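Local structure of aldehyde dehydrogenase (Burkholderia cenocepacia, 4O6R) at residues A53-A57 against N175-L179; N140-P146 against T477-W483. The protein probably oxidises aldehydes with NAD(P)+ as cofactor, as members of the aldehyde dehydrogenase family do, and binds adenosine monophosphate in this structure. All coordinates share one frame; numbering follows the deposited sequence.

Interaction 1: residues A53-A57 against N175-L179; sequences AVDAA and NTVVL
Helix 53-57 and strand 176-179 lie nearly antiparallel, at 166°, with their axes 8.0 Å apart at closest approach, Ala57 beside Thr176 and Ala53 beside Val178. Two alanines one helical turn apart present their methyls to the strand. Val178 leans into the helix with both branches: CG1 meets Ala53 CB at 3.8 Å, while CG2 lies over the Ala53 carbonyl and also touches Ala57 CB, 4.1 Å away. Val54 approaches Val178 CG2 from the flank through its own CG2, 4.0 Å away, the two side chains crossing at about a right angle. At the other end Thr176 OG1 donates to Ala57 O over 2.9 Å. With chi1 at 53°, the hydroxyl sits between the threonine's own N and carbonyl carbon and meets the acceptor from above the carbonyl plane. Asn207, on the adjoining strand 206-208, packs against Ala53 and Ala57. Val177 turns to helix 159-172 on the other side of the sheet. This is a helix laid on a parallel strand of what is probably the family's Rossmann-like nucleotide-binding domain, with AMP-binding Lys180 close to Val178. Small alanine methyls let the helix lie close, and the threonine bond sets its position at one end.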
ATOM      1  N   ALA A  53     -36.828   2.517   1.105  1.00 12.01           N
ATOM      2  CA  ALA A  53     -35.568   2.294   0.414  1.00 11.26           C
ATOM      3  C   ALA A  53     -34.470   1.845   1.355  1.00 11.08           C
ATOM      4  O   ALA A  53     -33.726   0.938   1.028  1.00 10.58           O
ATOM      5  CB  ALA A  53     -35.157   3.553  -0.332  1.00 10.85           C
ATOM      6  N   VAL A  54     -34.362   2.499   2.515  1.00 11.39           N
ATOM      7  CA  VAL A  54     -33.372   2.107   3.497  1.00 11.51           C
ATOM      8  C   VAL A  54     -33.703   0.713   4.052  1.00 12.13           C
ATOM      9  O   VAL A  54     -32.818  -0.109   4.203  1.00 11.82           O
ATOM     10  CB  VAL A  54     -33.225   3.144   4.627  1.00 11.65           C
ATOM     11  CG1 VAL A  54     -32.303   2.633   5.729  1.00 11.64           C
ATOM     12  CG2 VAL A  54     -32.701   4.471   4.083  1.00 11.40           C
ATOM     13  N   ASP A  55     -34.966   0.431   4.315  1.00 13.15           N
ATOM     14  CA  ASP A  55     -35.362  -0.940   4.708  1.00 14.06           C
ATOM     15  C   ASP A  55     -34.899  -1.997   3.690  1.00 13.08           C
ATOM     16  O   ASP A  55     -34.342  -3.032   4.049  1.00 12.71           O
ATOM     17  CB  ASP A  55     -36.883  -1.025   4.895  1.00 15.95           C
ATOM     18  CG  ASP A  55     -37.359  -0.317   6.160  1.00 17.78           C
ATOM     19  OD1 ASP A  55     -36.515   0.205   6.917  1.00 19.00           O
ATOM     20  OD2 ASP A  55     -38.592  -0.305   6.394  1.00 20.72           O
ATOM     21  N   ALA A  56     -35.141  -1.733   2.417  1.00 12.47           N
ATOM     22  CA  ALA A  56     -34.728  -2.665   1.353  1.00 12.06           C
ATOM     23  C   ALA A  56     -33.211  -2.861   1.316  1.00 11.30           C
ATOM     24  O   ALA A  56     -32.724  -3.984   1.229  1.00 11.23           O
ATOM     25  CB  ALA A  56     -35.232  -2.170   0.008  1.00 11.99           C
ATOM     26  N   ALA A  57     -32.472  -1.752   1.384  1.00 10.63           N
ATOM     27  CA  ALA A  57     -31.024  -1.808   1.425  1.00 10.16           C
ATOM     28  C   ALA A  57     -30.502  -2.533   2.662  1.00 10.35           C
ATOM     29  O   ALA A  57     -29.502  -3.247   2.573  1.00 10.00           O
ATOM     30  CB  ALA A  57     -30.430  -0.415   1.327  1.00  9.72           C
ATOM     31  N   ASN A 175     -21.196  -2.107   0.134  1.00  8.22           N
ATOM     32  CA  ASN A 175     -22.314  -1.373   0.741  1.00  8.06           C
ATOM     33  C   ASN A 175     -23.545  -1.511  -0.116  1.00  8.10           C
ATOM     34  O   ASN A 175     -23.443  -1.768  -1.311  1.00  8.10           O
ATOM     35  CB  ASN A 175     -21.996   0.099   0.861  1.00  8.08           C
ATOM     36  CG  ASN A 175     -20.753   0.356   1.680  1.00  8.05           C
ATOM     37  OD1 ASN A 175     -20.798   0.322   2.905  1.00  8.20           O
ATOM     38  ND2 ASN A 175     -19.620   0.595   1.001  1.00  8.01           N
ATOM     39  N   THR A 176     -24.716  -1.298   0.479  1.00  7.99           N
ATOM     40  CA  THR A 176     -25.929  -1.141  -0.322  1.00  8.16           C
ATOM     41  C   THR A 176     -26.243   0.340  -0.321  1.00  8.01           C
ATOM     42  O   THR A 176     -25.711   1.106   0.501  1.00  7.59           O
ATOM     43  CB  THR A 176     -27.102  -1.969   0.210  1.00  8.38           C
ATOM     44  OG1 THR A 176     -27.294  -1.679   1.600  1.00  8.62           O
ATOM     45  CG2 THR A 176     -26.833  -3.425  -0.005  1.00  8.44           C
ATOM     46  N   VAL A 177     -27.088   0.746  -1.255  1.00  8.12           N
ATOM     47  CA  VAL A 177     -27.173   2.146  -1.648  1.00  8.12           C
ATOM     48  C   VAL A 177     -28.592   2.675  -1.726  1.00  8.34           C
ATOM     49  O   VAL A 177     -29.459   2.029  -2.273  1.00  8.50           O
ATOM     50  CB  VAL A 177     -26.466   2.399  -3.007  1.00  8.24           C
ATOM     51  CG1 VAL A 177     -26.803   3.773  -3.579  1.00  8.40           C
ATOM     52  CG2 VAL A 177     -24.969   2.257  -2.820  1.00  7.97           C
ATOM     53  N   VAL A 178     -28.798   3.853  -1.149  1.00  8.32           N
ATOM     54  CA  VAL A 178     -29.998   4.639  -1.394  1.00  8.67           C
ATOM     55  C   VAL A 178     -29.492   5.960  -1.965  1.00  8.85           C
ATOM     56  O   VAL A 178     -28.782   6.702  -1.280  1.00  8.48           O
ATOM     57  CB  VAL A 178     -30.803   4.886  -0.118  1.00  8.60           C
ATOM     58  CG1 VAL A 178     -32.015   5.734  -0.421  1.00  8.84           C
ATOM     59  CG2 VAL A 178     -31.199   3.536   0.510  1.00  8.60           C
ATOM     60  N   LEU A 179     -29.842   6.206  -3.222  1.00  9.34           N
ATOM     61  CA  LEU A 179     -29.368   7.357  -3.924  1.00  9.89           C
ATOM     62  C   LEU A 179     -30.543   8.309  -4.229  1.00 10.33           C
ATOM     63  O   LEU A 179     -31.564   7.904  -4.792  1.00 10.53           O
ATOM     64  CB  LEU A 179     -28.600   6.953  -5.181  1.00 10.08           C
ATOM     65  CG  LEU A 179     -27.859   8.085  -5.930  1.00 10.59           C
ATOM     66  CD1 LEU A 179     -26.544   7.603  -6.543  1.00 10.79           C
ATOM     67  CD2 LEU A 179     -28.710   8.636  -7.027  1.00 11.11           C
TER

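Interaction 2: residues N140-P146 against T477-W483; sequences NYVQRAP and TEARSVW
Tyr141, Gln143 and Ala145 pair with Val482, Arg480 and Glu478 as the hydrogen-bonded pairs of two antiparallel strands, their directions 141° apart, through six backbone bonds. Side-chain bonds add to these at both ends. Asn140 ND2 donates to Ser481 OG and to Val482 O, each at 3.0 Å and 165°, with both acceptors in its amide plane; Val482 O also accepts from Tyr141 N. The bends at chi2 and chi3 curl Arg144 back so that its NE and NH2 both grip Thr477 OG1 side-on, 3.1 Å from each, while Glu478 and Ala479 backbone atoms cover one guanidinium face. Thr477 OG1 is also bonded to Met473 O. A water joins Pro146 O to Glu478 OE2, which also forms a salt bridge with Arg480 NE of its own strand, at 3.0 Å. Among aromatic contacts, the Asn140 amide stacks on Trp483, planes 14° apart, and Val482 CB sits over the Tyr141 ring. Ser454 and His431 of a second subunit hydrogen-bond Asn140 OD1 and Tyr141 OH. The pair belongs to a beta arm consistent with the family's oligomerisation region: strand 129-131 adjoins 138-153, Pro146 packs on helix 47-66, and a strand of the second subunit runs parallel to residues 481-483, extending the sheet.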
ATOM      1  N   ASN A 140      -2.601 -10.182  14.433  1.00  7.76           N
ATOM      2  CA  ASN A 140      -3.539  -9.071  14.300  1.00  7.47           C
ATOM      3  C   ASN A 140      -3.792  -8.763  12.846  1.00  7.41           C
ATOM      4  O   ASN A 140      -2.921  -8.233  12.171  1.00  7.41           O
ATOM      5  CB  ASN A 140      -2.983  -7.842  15.064  1.00  7.40           C
ATOM      6  CG  ASN A 140      -3.862  -6.607  14.976  1.00  7.18           C
ATOM      7  OD1 ASN A 140      -3.349  -5.485  15.075  1.00  7.14           O
ATOM      8  ND2 ASN A 140      -5.171  -6.787  14.829  1.00  7.12           N
ATOM      9  N   TYR A 141      -4.957  -9.163  12.347  1.00  7.36           N
ATOM     10  CA  TYR A 141      -5.335  -8.849  10.975  1.00  7.38           C
ATOM     11  C   TYR A 141      -6.452  -7.811  10.977  1.00  7.44           C
ATOM     12  O   TYR A 141      -7.307  -7.791  11.886  1.00  7.25           O
ATOM     13  CB  TYR A 141      -5.755 -10.095  10.201  1.00  7.37           C
ATOM     14  CG  TYR A 141      -6.968 -10.894  10.698  1.00  7.43           C
ATOM     15  CD1 TYR A 141      -6.853 -11.892  11.675  1.00  7.55           C
ATOM     16  CD2 TYR A 141      -8.214 -10.675  10.156  1.00  7.43           C
ATOM     17  CE1 TYR A 141      -7.970 -12.652  12.088  1.00  7.66           C
ATOM     18  CE2 TYR A 141      -9.328 -11.407  10.559  1.00  7.50           C
ATOM     19  CZ  TYR A 141      -9.193 -12.409  11.502  1.00  7.61           C
ATOM     20  OH  TYR A 141     -10.316 -13.116  11.848  1.00  7.67           O
ATOM     21  N   VAL A 142      -6.437  -6.973   9.959  1.00  7.65           N
ATOM     22  CA  VAL A 142      -7.403  -5.898   9.823  1.00  7.93           C
ATOM     23  C   VAL A 142      -8.077  -6.034   8.462  1.00  8.80           C
ATOM     24  O   VAL A 142      -7.389  -6.079   7.437  1.00  8.70           O
ATOM     25  CB  VAL A 142      -6.738  -4.535   9.918  1.00  7.79           C
ATOM     26  CG1 VAL A 142      -7.761  -3.406   9.791  1.00  7.71           C
ATOM     27  CG2 VAL A 142      -5.958  -4.425  11.225  1.00  7.79           C
ATOM     28  N   GLN A 143      -9.400  -6.131   8.473  1.00  9.64           N
ATOM     29  CA  GLN A 143     -10.182  -6.151   7.247  1.00 10.88           C
ATOM     30  C   GLN A 143     -10.698  -4.749   6.916  1.00 10.30           C
ATOM     31  O   GLN A 143     -10.952  -3.963   7.808  1.00  9.45           O
ATOM     32  CB  GLN A 143     -11.392  -7.037   7.432  1.00 12.65           C
ATOM     33  CG  GLN A 143     -11.070  -8.454   7.865  1.00 14.73           C
ATOM     34  CD  GLN A 143     -11.100  -9.365   6.715  1.00 16.78           C
ATOM     35  OE1 GLN A 143     -10.762  -8.975   5.586  1.00 19.21           O
ATOM     36  NE2 GLN A 143     -11.541 -10.578   6.952  1.00 18.40           N
ATOM     37  N   ARG A 144     -10.910  -4.481   5.626  1.00 10.22           N
ATOM     38  CA  ARG A 144     -11.680  -3.322   5.197  1.00  9.99           C
ATOM     39  C   ARG A 144     -13.114  -3.767   4.927  1.00  9.98           C
ATOM     40  O   ARG A 144     -13.437  -4.234   3.824  1.00 10.31           O
ATOM     41  CB  ARG A 144     -11.058  -2.704   3.946  1.00 10.14           C
ATOM     42  CG  ARG A 144      -9.608  -2.237   4.161  1.00 10.28           C
ATOM     43  CD  ARG A 144      -9.428  -1.208   5.285  1.00 10.17           C
ATOM     44  NE  ARG A 144     -10.332  -0.045   5.146  1.00 10.17           N
ATOM     45  CZ  ARG A 144     -10.335   1.010   5.956  1.00 10.31           C
ATOM     46  NH1 ARG A 144      -9.465   1.101   6.964  1.00 10.04           N
ATOM     47  NH2 ARG A 144     -11.206   2.004   5.768  1.00 10.47           N
ATOM     48  N   ALA A 145     -13.984  -3.614   5.918  1.00  9.27           N
ATOM     49  CA  ALA A 145     -15.376  -4.081   5.780  1.00  9.08           C
ATOM     50  C   ALA A 145     -16.246  -2.930   5.252  1.00  8.90           C
ATOM     51  O   ALA A 145     -15.932  -1.784   5.472  1.00  8.42           O
ATOM     52  CB  ALA A 145     -15.903  -4.553   7.115  1.00  9.23           C
ATOM     53  N   PRO A 146     -17.348  -3.247   4.553  1.00  9.00           N
ATOM     54  CA  PRO A 146     -18.248  -2.185   4.151  1.00  8.98           C
ATOM     55  C   PRO A 146     -18.905  -1.528   5.352  1.00  8.88           C
ATOM     56  O   PRO A 146     -18.958  -2.110   6.432  1.00  8.97           O
ATOM     57  CB  PRO A 146     -19.301  -2.901   3.298  1.00  9.13           C
ATOM     58  CG  PRO A 146     -19.159  -4.335   3.579  1.00  9.26           C
ATOM     59  CD  PRO A 146     -17.815  -4.584   4.151  1.00  9.21           C
ATOM     60  N   THR A 477     -15.266   2.036   3.364  1.00  7.92           N
ATOM     61  CA  THR A 477     -15.055   0.885   4.231  1.00  7.94           C
ATOM     62  C   THR A 477     -14.661   1.346   5.629  1.00  7.91           C
ATOM     63  O   THR A 477     -14.439   2.529   5.879  1.00  7.53           O
ATOM     64  CB  THR A 477     -13.975  -0.073   3.664  1.00  7.78           C
ATOM     65  OG1 THR A 477     -12.759   0.674   3.427  1.00  7.55           O
ATOM     66  CG2 THR A 477     -14.473  -0.707   2.389  1.00  7.96           C
ATOM     67  N   GLU A 478     -14.604   0.392   6.545  1.00  8.29           N
ATOM     68  CA  GLU A 478     -14.153   0.674   7.904  1.00  8.62           C
ATOM     69  C   GLU A 478     -13.167  -0.385   8.318  1.00  8.31           C
ATOM     70  O   GLU A 478     -13.269  -1.544   7.910  1.00  8.55           O
ATOM     71  CB  GLU A 478     -15.313   0.705   8.900  1.00  9.44           C
ATOM     72  CG  GLU A 478     -15.996  -0.648   8.991  1.00 10.51           C
ATOM     73  CD  GLU A 478     -17.427  -0.659   9.507  1.00 11.40           C
ATOM     74  OE1 GLU A 478     -18.109   0.401   9.517  1.00 12.47           O
ATOM     75  OE2 GLU A 478     -17.871  -1.760   9.913  1.00 11.99           O
ATOM     76  N   ALA A 479     -12.216  -0.004   9.162  1.00  7.80           N
ATOM     77  CA  ALA A 479     -11.235  -0.963   9.646  1.00  7.82           C
ATOM     78  C   ALA A 479     -11.871  -1.868  10.723  1.00  7.98           C
ATOM     79  O   ALA A 479     -12.507  -1.387  11.688  1.00  7.96           O
ATOM     80  CB  ALA A 479     -10.022  -0.245  10.214  1.00  7.84           C
ATOM     81  N   ARG A 480     -11.681  -3.177  10.556  1.00  8.20           N
ATOM     82  CA  ARG A 480     -12.131  -4.190  11.527  1.00  8.36           C
ATOM     83  C   ARG A 480     -10.899  -4.952  11.971  1.00  7.80           C
ATOM     84  O   ARG A 480     -10.344  -5.761  11.215  1.00  7.62           O
ATOM     85  CB  ARG A 480     -13.128  -5.167  10.897  1.00  9.23           C
ATOM     86  CG  ARG A 480     -14.482  -4.625  10.482  1.00 10.17           C
ATOM     87  CD  ARG A 480     -15.177  -4.038  11.668  1.00 10.79           C
ATOM     88  NE  ARG A 480     -16.623  -3.900  11.566  1.00 12.10           N
ATOM     89  CZ  ARG A 480     -17.538  -4.770  11.995  1.00 12.95           C
ATOM     90  NH1 ARG A 480     -17.224  -5.961  12.467  1.00 13.17           N
ATOM     91  NH2 ARG A 480     -18.809  -4.434  11.919  1.00 14.23           N
ATOM     92  N   SER A 481     -10.418  -4.654  13.171  1.00  7.29           N
ATOM     93  CA  SER A 481      -9.172  -5.207  13.672  1.00  7.13           C
ATOM     94  C   SER A 481      -9.463  -6.443  14.535  1.00  7.02           C
ATOM     95  O   SER A 481     -10.276  -6.364  15.458  1.00  7.12           O
ATOM     96  CB  SER A 481      -8.448  -4.155  14.506  1.00  7.14           C
ATOM     97  OG  SER A 481      -7.284  -4.675  15.099  1.00  7.40           O
ATOM     98  N   VAL A 482      -8.861  -7.568  14.201  1.00  6.69           N
ATOM     99  CA  VAL A 482      -9.086  -8.818  14.930  1.00  6.85           C
ATOM    100  C   VAL A 482      -7.737  -9.265  15.485  1.00  6.90           C
ATOM    101  O   VAL A 482      -6.729  -9.314  14.756  1.00  6.59           O
ATOM    102  CB  VAL A 482      -9.666  -9.938  14.045  1.00  6.94           C
ATOM    103  CG1 VAL A 482      -9.806 -11.227  14.847  1.00  7.25           C
ATOM    104  CG2 VAL A 482     -11.036  -9.545  13.470  1.00  7.01           C
ATOM    105  N   TRP A 483      -7.727  -9.581  16.764  1.00  7.21           N
ATOM    106  CA  TRP A 483      -6.517 -10.045  17.464  1.00  7.63           C
ATOM    107  C   TRP A 483      -6.709 -11.475  17.888  1.00  7.97           C
ATOM    108  O   TRP A 483      -7.719 -11.784  18.560  1.00  8.02           O
ATOM    109  CB  TRP A 483      -6.267  -9.259  18.747  1.00  7.80           C
ATOM    110  CG  TRP A 483      -5.832  -7.851  18.585  1.00  7.96           C
ATOM    111  CD1 TRP A 483      -6.604  -6.797  18.190  1.00  8.04           C
ATOM    112  CD2 TRP A 483      -4.536  -7.314  18.874  1.00  8.26           C
ATOM    113  NE1 TRP A 483      -5.866  -5.636  18.210  1.00  8.04           N
ATOM    114  CE2 TRP A 483      -4.585  -5.925  18.592  1.00  8.22           C
ATOM    115  CE3 TRP A 483      -3.330  -7.878  19.295  1.00  8.65           C
ATOM    116  CZ2 TRP A 483      -3.486  -5.078  18.756  1.00  8.42           C
ATOM    117  CZ3 TRP A 483      -2.216  -7.033  19.464  1.00  8.96           C
ATOM    118  CH2 TRP A 483      -2.314  -5.632  19.175  1.00  8.77           C
TER
HETATM  119  O   HOH W   1     -12.134   4.460   6.797  1.00 23.54           O
HETATM  120  O   HOH W   2     -19.673  -3.448   8.708  1.00 22.68           O

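How the interactions relate
From the N terminus, helix 47-66 comes first, and interaction 1 closes a loop of 117 residues by bringing strand 176-180 onto it. Strand 138-153 lies within that loop, yet its partner is the far C-terminal strand 477-485, so interaction 2 closes a span of 330 residues and the two connections cross. Their centres are 23 Å apart, but the contacts meet where Asn175 OD1 touches Pro146 CB at 3.6 Å. Strands 138-153 and 176-180 are parallel neighbours in one sheet: interaction 1 fixes an N-terminal helix to a part of it near the AMP-binding residue Lys180, and interaction 2 ties the C-terminal strand to the N-terminal half of strand 138-153, where a second subunit continues the sheet.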